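Local coordinates for protein putative secreted lipase (Streptomyces sp. W007, PDB 5H6B) that probably hydrolyses the ester bonds of triacylglycerols as a thermostable secreted lipase with an alpha/beta-hydrolase fold, at residues T141-L146 against D169-S174; Y192-T197 against T208-G213; Y199-T204 against L229-A234. All coordinates share one frame; numbering follows the deposited sequence.

Contact 1 (T141-L146 against D169-S174); sequences TTLLGL and DQVAGS
The CD2 methyl of Leu146 lies to one side of the Gln170 amide plane, offset, 4.2 Å from Gln170 CD. The peptide groups are the other flat units here: Thr141 O is met in its carbonyl plane by Ala172 N at 2.8 Å, a nearly straight bond (169° at the hydrogen). From the same edge of Thr141, its N donates to Gln170 O, also at 2.8 Å but more bent. The two bonds make a single, isolated beta bridge between Thr141 and Val171, and the CA-H of Val171 adds a contact of 3.3 Å from its CA to Thr141 O. With CG1 anti to the backbone N (chi1 173°), Val171 has CG2 beside that N, where it meets Leu143 CG at 3.6 Å, the two side chains crossing at about a right angle. Both chains turn close to the bridge. Thr142 is the N-cap of the helix that follows, its OG1 accepting from Gly145 N, while Val171 to Ser174 form a type II turn. The bridge thus ties the start of helix 143-147 to the link between helices 165-168 and 175-181, with Gln170 also packed on Gln110 and Met113 of helix 110-113.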
# COMPACT_ATOMS: atom_id res chain seq x y z
N THR A 141 -11.90 -2.00 -9.05
CA THR A 141 -12.33 -3.39 -8.95
C THR A 141 -13.87 -3.42 -9.03
O THR A 141 -14.47 -2.48 -9.56
CB THR A 141 -11.80 -4.04 -7.65
OG1 THR A 141 -12.20 -5.40 -7.58
CG2 THR A 141 -12.30 -3.31 -6.38
N THR A 142 -14.52 -4.46 -8.52
CA THR A 142 -15.98 -4.52 -8.42
C THR A 142 -16.43 -4.68 -6.97
O THR A 142 -15.66 -5.14 -6.09
CB THR A 142 -16.57 -5.69 -9.25
OG1 THR A 142 -16.16 -6.94 -8.70
CG2 THR A 142 -16.09 -5.61 -10.72
N LEU A 143 -17.69 -4.30 -6.71
CA LEU A 143 -18.29 -4.51 -5.40
C LEU A 143 -18.29 -6.00 -5.04
O LEU A 143 -18.06 -6.35 -3.88
CB LEU A 143 -19.71 -3.93 -5.32
CG LEU A 143 -19.81 -2.41 -5.29
CD1 LEU A 143 -21.26 -1.98 -5.44
CD2 LEU A 143 -19.21 -1.83 -4.01
N LEU A 144 -18.48 -6.85 -6.05
CA LEU A 144 -18.43 -8.32 -5.90
C LEU A 144 -17.06 -8.80 -5.44
O LEU A 144 -16.95 -9.61 -4.51
CB LEU A 144 -18.80 -9.00 -7.24
CG LEU A 144 -18.83 -10.53 -7.31
CD1 LEU A 144 -19.90 -11.10 -6.37
CD2 LEU A 144 -19.06 -10.99 -8.75
N GLY A 145 -16.02 -8.31 -6.12
CA GLY A 145 -14.64 -8.52 -5.70
C GLY A 145 -14.37 -8.08 -4.26
O GLY A 145 -13.77 -8.82 -3.49
N LEU A 146 -14.85 -6.90 -3.90
CA LEU A 146 -14.68 -6.41 -2.52
C LEU A 146 -15.41 -7.26 -1.49
O LEU A 146 -14.91 -7.42 -0.37
CB LEU A 146 -15.10 -4.95 -2.40
CG LEU A 146 -14.21 -3.98 -3.20
CD1 LEU A 146 -14.90 -2.62 -3.33
CD2 LEU A 146 -12.83 -3.82 -2.56
N ASP A 169 -16.12 4.13 -4.22
CA ASP A 169 -15.01 4.81 -4.87
C ASP A 169 -13.99 3.86 -5.52
O ASP A 169 -13.28 4.26 -6.43
CB ASP A 169 -14.26 5.72 -3.86
CG ASP A 169 -14.99 7.03 -3.55
OD1 ASP A 169 -16.02 7.33 -4.18
OD2 ASP A 169 -14.52 7.78 -2.67
N GLN A 170 -13.89 2.62 -5.05
CA GLN A 170 -13.00 1.63 -5.67
C GLN A 170 -13.58 0.94 -6.91
O GLN A 170 -12.86 0.19 -7.58
CB GLN A 170 -12.56 0.56 -4.64
CG GLN A 170 -11.75 1.13 -3.49
CD GLN A 170 -11.32 0.07 -2.49
OE1 GLN A 170 -11.84 -0.03 -1.38
NE2 GLN A 170 -10.39 -0.74 -2.89
N VAL A 171 -14.86 1.17 -7.23
CA VAL A 171 -15.49 0.45 -8.34
C VAL A 171 -14.97 0.99 -9.67
O VAL A 171 -14.94 2.20 -9.86
CB VAL A 171 -17.05 0.49 -8.25
CG1 VAL A 171 -17.72 -0.11 -9.49
CG2 VAL A 171 -17.50 -0.27 -7.03
N ALA A 172 -14.50 0.11 -10.55
CA ALA A 172 -14.02 0.55 -11.88
C ALA A 172 -15.16 1.29 -12.57
O ALA A 172 -16.28 0.77 -12.62
CB ALA A 172 -13.57 -0.62 -12.74
N GLY A 173 -14.89 2.51 -13.01
CA GLY A 173 -15.90 3.39 -13.62
C GLY A 173 -16.53 4.40 -12.68
O GLY A 173 -17.31 5.24 -13.12
N SER A 174 -16.19 4.35 -11.39
CA SER A 174 -16.71 5.31 -10.42
C SER A 174 -16.22 6.71 -10.76
O SER A 174 -15.26 6.86 -11.52
CB SER A 174 -16.25 4.98 -8.99
OG SER A 174 -14.89 5.34 -8.80

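Contact 2 (Y192-T197 against T208-G213); sequences YTVIAT and TQYLDG
Val194 has CG1 anti to its backbone N (chi1 177°), and this splits its two methyls between different partners on 208-213. CG1 goes to Tyr210, meeting the ring at its edge and in its plane, 4.0 Å from Tyr210 CD1; it also lies against Gln209 O. CG2 faces Leu211, at 3.8 Å from Leu211 CD1, the two side chains crossing at about a right angle. In Gln209, CG stands beside the backbone N (chi1 -58°) and the chain runs out extended beyond it, carrying the amide to the far end of the strand segment.

Leu211 CD1 is shared: the same methyl that touches Val194 also packs against the Tyr192 ring, 3.5 Å from Tyr192 CD2. Leu211 also touches Asp185, which together with His139 holds a zinc ion. At the other end, Ala196 CB sits 3.9 Å from Tyr210 CE1 and only 3.3 Å from Gln209 OE1. That oxygen is gripped by a water, which donates to Gln209 OE1 at 2.6 Å and accepts from Thr197 N at 2.8 Å, so the backbone is satisfied just where the strand ends. The amide nitrogen of Gln209 turns to Val203 O, and Tyr192 OH accepts from Val187 N.

Tyr192, Val194 and Ala196 form one face of strand 191-196 and are covered by the incoming chain of 208-213, which lies over them without joining the sheet. The strand itself runs between the parallel strands 128-134 and 216-220. On its other face Ile195 packs against helix 240-250, so it is sandwiched between a helix and this connecting loop.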
# COMPACT_ATOMS: atom_id res chain seq x y z
N TYR A 192 7.97 3.49 -8.97
CA TYR A 192 6.80 2.69 -8.69
C TYR A 192 7.12 1.23 -8.83
O TYR A 192 7.69 0.82 -9.85
CB TYR A 192 5.69 3.02 -9.68
CG TYR A 192 5.14 4.42 -9.63
CD1 TYR A 192 5.82 5.49 -10.23
CD2 TYR A 192 3.92 4.68 -9.01
CE1 TYR A 192 5.29 6.77 -10.21
CE2 TYR A 192 3.39 5.96 -9.00
CZ TYR A 192 4.07 7.00 -9.59
OH TYR A 192 3.51 8.25 -9.53
N THR A 193 6.72 0.43 -7.83
CA THR A 193 6.76 -1.04 -7.91
C THR A 193 5.34 -1.57 -7.60
O THR A 193 4.61 -1.01 -6.79
CB THR A 193 7.79 -1.64 -6.93
OG1 THR A 193 9.06 -0.98 -7.09
CG2 THR A 193 7.96 -3.16 -7.13
N VAL A 194 4.95 -2.62 -8.31
CA VAL A 194 3.69 -3.31 -8.07
C VAL A 194 4.02 -4.80 -7.96
O VAL A 194 4.71 -5.36 -8.81
CB VAL A 194 2.66 -3.09 -9.18
CG1 VAL A 194 1.39 -3.88 -8.92
CG2 VAL A 194 2.32 -1.62 -9.32
N ILE A 195 3.53 -5.42 -6.89
CA ILE A 195 3.66 -6.84 -6.67
C ILE A 195 2.23 -7.36 -6.63
O ILE A 195 1.44 -6.96 -5.78
CB ILE A 195 4.41 -7.15 -5.36
CG1 ILE A 195 5.77 -6.43 -5.32
CG2 ILE A 195 4.58 -8.65 -5.20
CD1 ILE A 195 6.34 -6.27 -3.94
N ALA A 196 1.93 -8.25 -7.57
CA ALA A 196 0.63 -8.83 -7.75
C ALA A 196 0.73 -10.33 -7.72
O ALA A 196 1.81 -10.90 -7.97
CB ALA A 196 0.03 -8.38 -9.08
N THR A 197 -0.41 -10.97 -7.43
CA THR A 197 -0.53 -12.43 -7.44
C THR A 197 -1.63 -12.83 -8.43
O THR A 197 -2.72 -12.23 -8.48
CB THR A 197 -0.82 -13.02 -6.04
OG1 THR A 197 -1.13 -14.41 -6.16
CG2 THR A 197 -1.99 -12.32 -5.34
N THR A 208 -4.80 -5.52 -14.13
CA THR A 208 -5.25 -4.14 -13.88
C THR A 208 -4.61 -3.52 -12.62
O THR A 208 -4.73 -2.31 -12.40
CB THR A 208 -6.78 -4.04 -13.72
OG1 THR A 208 -7.21 -4.85 -12.61
CG2 THR A 208 -7.50 -4.47 -15.00
N GLN A 209 -3.94 -4.33 -11.80
CA GLN A 209 -3.19 -3.82 -10.65
C GLN A 209 -1.90 -3.14 -11.11
O GLN A 209 -1.43 -2.21 -10.46
CB GLN A 209 -2.85 -4.95 -9.69
CG GLN A 209 -4.08 -5.69 -9.16
CD GLN A 209 -3.71 -6.89 -8.35
OE1 GLN A 209 -2.62 -6.96 -7.78
NE2 GLN A 209 -4.60 -7.87 -8.30
N TYR A 210 -1.34 -3.62 -12.23
CA TYR A 210 -0.10 -3.09 -12.78
C TYR A 210 -0.22 -1.64 -13.22
O TYR A 210 -1.26 -1.21 -13.70
CB TYR A 210 0.37 -3.91 -13.99
CG TYR A 210 0.81 -5.32 -13.71
CD1 TYR A 210 1.35 -5.70 -12.47
CD2 TYR A 210 0.75 -6.28 -14.72
CE1 TYR A 210 1.77 -7.00 -12.25
CE2 TYR A 210 1.17 -7.59 -14.51
CZ TYR A 210 1.68 -7.93 -13.27
OH TYR A 210 2.09 -9.21 -13.03
N LEU A 211 0.87 -0.90 -13.03
CA LEU A 211 1.00 0.48 -13.47
C LEU A 211 1.80 0.55 -14.78
O LEU A 211 2.52 -0.37 -15.15
CB LEU A 211 1.67 1.32 -12.39
CG LEU A 211 0.87 1.57 -11.12
CD1 LEU A 211 1.79 2.09 -10.02
CD2 LEU A 211 -0.27 2.55 -11.33
N ASP A 212 1.66 1.67 -15.47
CA ASP A 212 2.35 1.92 -16.72
C ASP A 212 3.09 3.24 -16.64
O ASP A 212 2.55 4.24 -16.17
CB ASP A 212 1.34 1.96 -17.85
CG ASP A 212 1.91 2.50 -19.15
OD1 ASP A 212 2.48 1.71 -19.93
OD2 ASP A 212 1.73 3.71 -19.39
N GLY A 213 4.31 3.24 -17.15
CA GLY A 213 5.13 4.43 -17.20
C GLY A 213 6.59 4.05 -17.36
O GLY A 213 6.95 2.87 -17.23
O HOH W 1 -2.47 -9.24 -6.52

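Contact 3 (Y199-T204 against L229-A234); sequences YDQVVT and LSEHVA
Three hydrogen bonds hold Asp200 and Gln201 to Glu231 and His232. His232 ND1 donates to Asp200 OD2 at 2.9 Å, nearly straight at 172°, in the plane of the imidazole and on the syn side of the carboxylate, tilted somewhat out of the carboxylate plane. The other carboxylate oxygen, Asp200 OD1, accepts from Val202 N and Val203 N, an Asx motif, which fixes the rotation of the group. Gln201, bent at chi2, uses both ends of its amide: OE1 takes the His232 N-H on a lone pair at 3.1 Å, and NE2 donates to the anti lone pair of Glu231 OE2 at 2.8 Å.

Helix capping is the second element. Glu231, the N-cap, folds back on itself (chi1 52°, chi2 56°), with OE2 accepting from Val233 N and OE1 from Ala234 N. OE2 therefore serves both the helix start and Gln201.

Apolar packing completes the contact. Val202 CB lies over one face of the His232 imidazole in a CH-pi contact, 3.8 Å from the ring centroid, while Val203 CG2 approaches His232 CE1 at 3.6 Å. Farther out, Leu229 CD2 packs beside Tyr199, 3.4 Å from Tyr199 CE2.

Beyond the two segments, His232 NE2 is hydrogen-bonded to Ser109 OG, and Ser109 stands on a GxSxG turn. Serine, histidine and aspartate are thus joined in the order expected of a lipase charge relay, so this is probably the catalytic triad. The backbone bonds on Asp200 and the grip of Gln201 on the peptide N of His232 would act as a second shell, setting aspartate and imidazole at a defined angle to each other.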
# COMPACT_ATOMS: atom_id res chain seq x y z
N TYR A 199 -3.37 -15.41 -8.30
CA TYR A 199 -4.51 -15.98 -7.57
C TYR A 199 -5.35 -14.90 -6.85
O TYR A 199 -6.16 -15.24 -5.99
CB TYR A 199 -4.02 -17.04 -6.60
CG TYR A 199 -3.18 -18.07 -7.29
CD1 TYR A 199 -3.76 -19.04 -8.13
CD2 TYR A 199 -1.79 -18.07 -7.14
CE1 TYR A 199 -2.98 -19.99 -8.78
CE2 TYR A 199 -1.00 -19.01 -7.78
CZ TYR A 199 -1.60 -19.96 -8.60
OH TYR A 199 -0.78 -20.88 -9.23
N ASP A 200 -5.18 -13.63 -7.23
CA ASP A 200 -5.99 -12.56 -6.66
C ASP A 200 -7.47 -12.77 -7.00
O ASP A 200 -7.84 -12.80 -8.16
CB ASP A 200 -5.52 -11.19 -7.14
CG ASP A 200 -5.92 -10.07 -6.19
OD1 ASP A 200 -7.14 -9.96 -5.89
OD2 ASP A 200 -5.03 -9.26 -5.78
N GLN A 201 -8.30 -12.90 -5.97
CA GLN A 201 -9.75 -13.09 -6.10
C GLN A 201 -10.58 -11.81 -5.96
O GLN A 201 -11.78 -11.82 -6.23
CB GLN A 201 -10.22 -14.16 -5.10
CG GLN A 201 -10.42 -13.72 -3.63
CD GLN A 201 -9.13 -13.56 -2.81
OE1 GLN A 201 -8.08 -13.16 -3.34
NE2 GLN A 201 -9.23 -13.84 -1.51
N VAL A 202 -9.95 -10.73 -5.49
CA VAL A 202 -10.62 -9.46 -5.14
C VAL A 202 -10.53 -8.41 -6.24
O VAL A 202 -11.45 -7.62 -6.42
CB VAL A 202 -9.96 -8.83 -3.87
CG1 VAL A 202 -10.49 -7.41 -3.57
CG2 VAL A 202 -10.15 -9.74 -2.66
N VAL A 203 -9.39 -8.39 -6.94
CA VAL A 203 -9.05 -7.34 -7.91
C VAL A 203 -8.64 -8.06 -9.18
O VAL A 203 -7.48 -8.45 -9.34
CB VAL A 203 -7.86 -6.48 -7.43
CG1 VAL A 203 -7.53 -5.41 -8.46
CG2 VAL A 203 -8.14 -5.88 -6.06
N THR A 204 -9.62 -8.28 -10.05
CA THR A 204 -9.44 -9.03 -11.28
C THR A 204 -9.90 -8.20 -12.49
O THR A 204 -10.74 -7.31 -12.35
CB THR A 204 -10.20 -10.36 -11.25
OG1 THR A 204 -11.59 -10.11 -11.05
CG2 THR A 204 -9.66 -11.27 -10.16
N LEU A 229 1.15 -19.49 -3.66
CA LEU A 229 -0.20 -19.31 -4.10
C LEU A 229 -0.99 -18.28 -3.26
O LEU A 229 -2.22 -18.35 -3.24
CB LEU A 229 -0.92 -20.66 -4.10
CG LEU A 229 -0.15 -21.87 -4.64
CD1 LEU A 229 -1.02 -23.12 -4.56
CD2 LEU A 229 0.34 -21.65 -6.07
N SER A 230 -0.32 -17.34 -2.59
CA SER A 230 -1.01 -16.28 -1.85
C SER A 230 -2.10 -15.63 -2.67
O SER A 230 -1.91 -15.35 -3.84
CB SER A 230 -0.04 -15.16 -1.40
OG SER A 230 0.71 -15.59 -0.29
N GLU A 231 -3.23 -15.38 -2.03
CA GLU A 231 -4.31 -14.59 -2.62
C GLU A 231 -4.21 -13.14 -2.10
O GLU A 231 -3.16 -12.72 -1.60
CB GLU A 231 -5.68 -15.27 -2.40
CG GLU A 231 -6.04 -15.68 -0.97
CD GLU A 231 -5.98 -14.53 0.02
OE1 GLU A 231 -4.99 -14.47 0.80
OE2 GLU A 231 -6.89 -13.67 -0.00
N HIS A 232 -5.29 -12.38 -2.24
CA HIS A 232 -5.25 -10.94 -2.06
C HIS A 232 -4.84 -10.50 -0.64
O HIS A 232 -4.05 -9.56 -0.48
CB HIS A 232 -6.61 -10.35 -2.44
CG HIS A 232 -6.66 -8.86 -2.39
ND1 HIS A 232 -6.19 -8.06 -3.42
CD2 HIS A 232 -7.14 -8.01 -1.45
CE1 HIS A 232 -6.36 -6.79 -3.10
NE2 HIS A 232 -6.95 -6.74 -1.92
N VAL A 233 -5.37 -11.18 0.37
CA VAL A 233 -5.12 -10.76 1.74
C VAL A 233 -3.73 -11.19 2.20
O VAL A 233 -2.99 -10.38 2.73
CB VAL A 233 -6.26 -11.23 2.69
CG1 VAL A 233 -5.93 -10.90 4.15
CG2 VAL A 233 -7.56 -10.54 2.28
N ALA A 234 -3.41 -12.45 1.95
CA ALA A 234 -2.16 -13.05 2.37
C ALA A 234 -0.94 -12.30 1.86
O ALA A 234 -0.00 -12.06 2.62
CB ALA A 234 -2.09 -14.51 1.94

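How the contacts relate
Contact 3 is the hub, holding two members of the probable Ser109-His232-Asp200 triad, and the other two contacts each touch it. From contact 1, Thr141 OG1 reaches Val202 O at 2.6 Å, and Gly145 O packs on Val202 CG1, the residue that covers the imidazole. From contact 2, Gln209 NE2 meets Val203 O at 3.1 Å and makes a weak bond to Asp200 OD2, while Thr197 OG1 lies 2.6 Å from Ser230 O. The segments of contacts 2 and 3 alternate along the chain, and the loop after strand 191-196 supplies both. Contacts 1 and 2 do not touch; their centres are about 17 Å apart, each reaching the triad segments separately.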